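Local coordinates for protein decapping nuclease RAI1 (PDB 5BTO) that removes NAD caps from RNA, and also acts on triphosphate and methylguanosine-capped 5' ends, with a divalent metal, and binds and stimulates the exoribonuclease RAT1, at residues Cys89-Leu94 against Met389-Phe394. Residues are numbered along the deposited sequence; the frame is centred on the assembly and turned at random.
Sequences CLLTAL and MLTSEF
L91, in the second turn of helix 87-101, faces F394 in the first turn of helix 392-400, and their CA atoms, 6.3 Å apart, are the nearest pair of CA atoms across the two segments. The loop 389-391, extended at L390 and T391, leads into this turn, and no direct hydrogen bond joins the two segments. L91 does most of the touching. CD2 sits over the centre of the F394 ring, 3.9 Å from the centroid and only 4° off the normal, a CH-pi contact with the two side chains crossing at about a right angle. With CG anti to its own carbonyl carbon (chi1 -65°), L91 sends CD1 past the ring's CD2 atom to the loop, where it lies 3.2 Å from M389 O. That carbonyl is buried here without a hydrogen-bonding partner. One turn further along, L94 CD2 meets F394 CE1 obliquely at 3.9 Å. On the polar side, T391 is the N-cap of helix 392-400: its OG1 accepts from F394 N at 3.0 Å, fixing the turn that carries the ring. A water 2.7 Å from T391 OG1 also donates to T92 OG1, linking helix 87-101 to the N-cap. On the sheet side, L90 and L94 pack on I112 of strand 111-114, while M389 and L390 rest on strand 132-139. Such apolar packing with an N-capped helix start joins the C-terminal helix to helix 87-101 beside the large mixed sheet of this PD-(D/E)XK nuclease-like fold.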
loop_
_atom_site.group_PDB
_atom_site.type_symbol
_atom_site.label_atom_id
_atom_site.label_comp_id
_atom_site.label_asym_id
_atom_site.label_seq_id
_atom_site.Cartn_x
_atom_site.Cartn_y
_atom_site.Cartn_z
ATOM N N CYS A 89 25.869 7.850 -21.390
ATOM C CA CYS A 89 27.183 8.098 -20.801
ATOM C C CYS A 89 27.462 7.154 -19.627
ATOM O O CYS A 89 28.581 6.666 -19.471
ATOM C CB CYS A 89 27.376 9.578 -20.411
ATOM S SG CYS A 89 26.151 10.310 -19.290
ATOM N N LEU A 90 26.448 6.892 -18.810
ATOM C CA LEU A 90 26.585 5.918 -17.734
ATOM C C LEU A 90 26.988 4.550 -18.298
ATOM O O LEU A 90 27.896 3.894 -17.778
ATOM C CB LEU A 90 25.293 5.823 -16.908
ATOM C CG LEU A 90 25.269 4.774 -15.792
ATOM C CD1 LEU A 90 26.504 4.913 -14.889
ATOM C CD2 LEU A 90 23.967 4.870 -14.973
ATOM N N LEU A 91 26.317 4.115 -19.357
ATOM C CA LEU A 91 26.658 2.821 -19.950
ATOM C C LEU A 91 28.044 2.821 -20.576
ATOM O O LEU A 91 28.734 1.804 -20.558
ATOM C CB LEU A 91 25.623 2.402 -20.991
ATOM C CG LEU A 91 24.257 2.159 -20.368
ATOM C CD1 LEU A 91 23.278 1.704 -21.436
ATOM C CD2 LEU A 91 24.359 1.138 -19.244
ATOM N N THR A 92 28.449 3.951 -21.140
ATOM C CA THR A 92 29.803 4.054 -21.682
ATOM C C THR A 92 30.830 3.856 -20.563
ATOM O O THR A 92 31.785 3.093 -20.704
ATOM C CB THR A 92 30.034 5.401 -22.395
ATOM O OG1 THR A 92 29.106 5.530 -23.483
ATOM C CG2 THR A 92 31.469 5.491 -22.939
ATOM N N ALA A 93 30.611 4.520 -19.433
ATOM C CA ALA A 93 31.524 4.395 -18.303
ATOM C C ALA A 93 31.484 2.985 -17.711
ATOM O O ALA A 93 32.510 2.443 -17.320
ATOM C CB ALA A 93 31.188 5.435 -17.234
ATOM N N LEU A 94 30.291 2.393 -17.641
ATOM C CA LEU A 94 30.137 1.055 -17.072
ATOM C C LEU A 94 30.838 0.003 -17.928
ATOM O O LEU A 94 31.470 -0.924 -17.414
ATOM C CB LEU A 94 28.648 0.698 -16.931
ATOM C CG LEU A 94 28.340 -0.711 -16.431
ATOM C CD1 LEU A 94 28.919 -0.979 -15.050
ATOM C CD2 LEU A 94 26.820 -0.925 -16.434
ATOM N N MET A 389 17.837 4.282 -24.064
ATOM C CA MET A 389 18.345 3.709 -22.815
ATOM C C MET A 389 19.597 2.860 -23.057
ATOM O O MET A 389 20.692 3.203 -22.607
ATOM C CB MET A 389 17.257 2.866 -22.136
ATOM C CG MET A 389 17.676 2.201 -20.825
ATOM S SD MET A 389 16.979 2.998 -19.372
ATOM C CE MET A 389 15.279 3.194 -19.948
ATOM N N LEU A 390 19.427 1.745 -23.763
ATOM C CA LEU A 390 20.556 0.886 -24.109
ATOM C C LEU A 390 21.247 1.418 -25.354
ATOM O O LEU A 390 20.589 1.910 -26.282
ATOM C CB LEU A 390 20.089 -0.554 -24.346
ATOM C CG LEU A 390 19.351 -1.238 -23.192
ATOM C CD1 LEU A 390 18.942 -2.664 -23.565
ATOM C CD2 LEU A 390 20.170 -1.221 -21.909
ATOM N N THR A 391 22.575 1.321 -25.379
ATOM C CA THR A 391 23.339 1.732 -26.549
ATOM C C THR A 391 23.817 0.497 -27.303
ATOM O O THR A 391 23.924 -0.587 -26.731
ATOM C CB THR A 391 24.561 2.563 -26.154
ATOM O OG1 THR A 391 25.492 1.731 -25.451
ATOM C CG2 THR A 391 24.145 3.731 -25.255
ATOM N N SER A 392 24.109 0.655 -28.585
ATOM C CA SER A 392 24.599 -0.475 -29.371
ATOM C C SER A 392 25.939 -0.968 -28.829
ATOM O O SER A 392 26.196 -2.170 -28.791
ATOM C CB SER A 392 24.694 -0.122 -30.859
ATOM O OG SER A 392 25.568 0.969 -31.086
ATOM N N GLU A 393 26.781 -0.037 -28.391
ATOM C CA GLU A 393 28.086 -0.397 -27.850
ATOM C C GLU A 393 27.941 -1.247 -26.588
ATOM O O GLU A 393 28.649 -2.234 -26.403
ATOM C CB GLU A 393 28.915 0.861 -27.552
ATOM C CG GLU A 393 29.372 1.631 -28.793
ATOM C CD GLU A 393 28.276 2.491 -29.422
ATOM O OE1 GLU A 393 27.193 2.664 -28.809
ATOM O OE2 GLU A 393 28.510 3.000 -30.542
ATOM N N PHE A 394 27.017 -0.865 -25.709
ATOM C CA PHE A 394 26.844 -1.604 -24.472
ATOM C C PHE A 394 26.286 -3.004 -24.737
ATOM O O PHE A 394 26.747 -3.984 -24.156
ATOM C CB PHE A 394 25.931 -0.814 -23.527
ATOM C CG PHE A 394 25.620 -1.521 -22.243
ATOM C CD1 PHE A 394 26.589 -1.671 -21.258
ATOM C CD2 PHE A 394 24.339 -2.003 -22.001
ATOM C CE1 PHE A 394 26.295 -2.314 -20.071
ATOM C CE2 PHE A 394 24.035 -2.643 -20.820
ATOM C CZ PHE A 394 24.999 -2.799 -19.851
HETATM O O HOH W 1 27.563 3.054 -24.411
#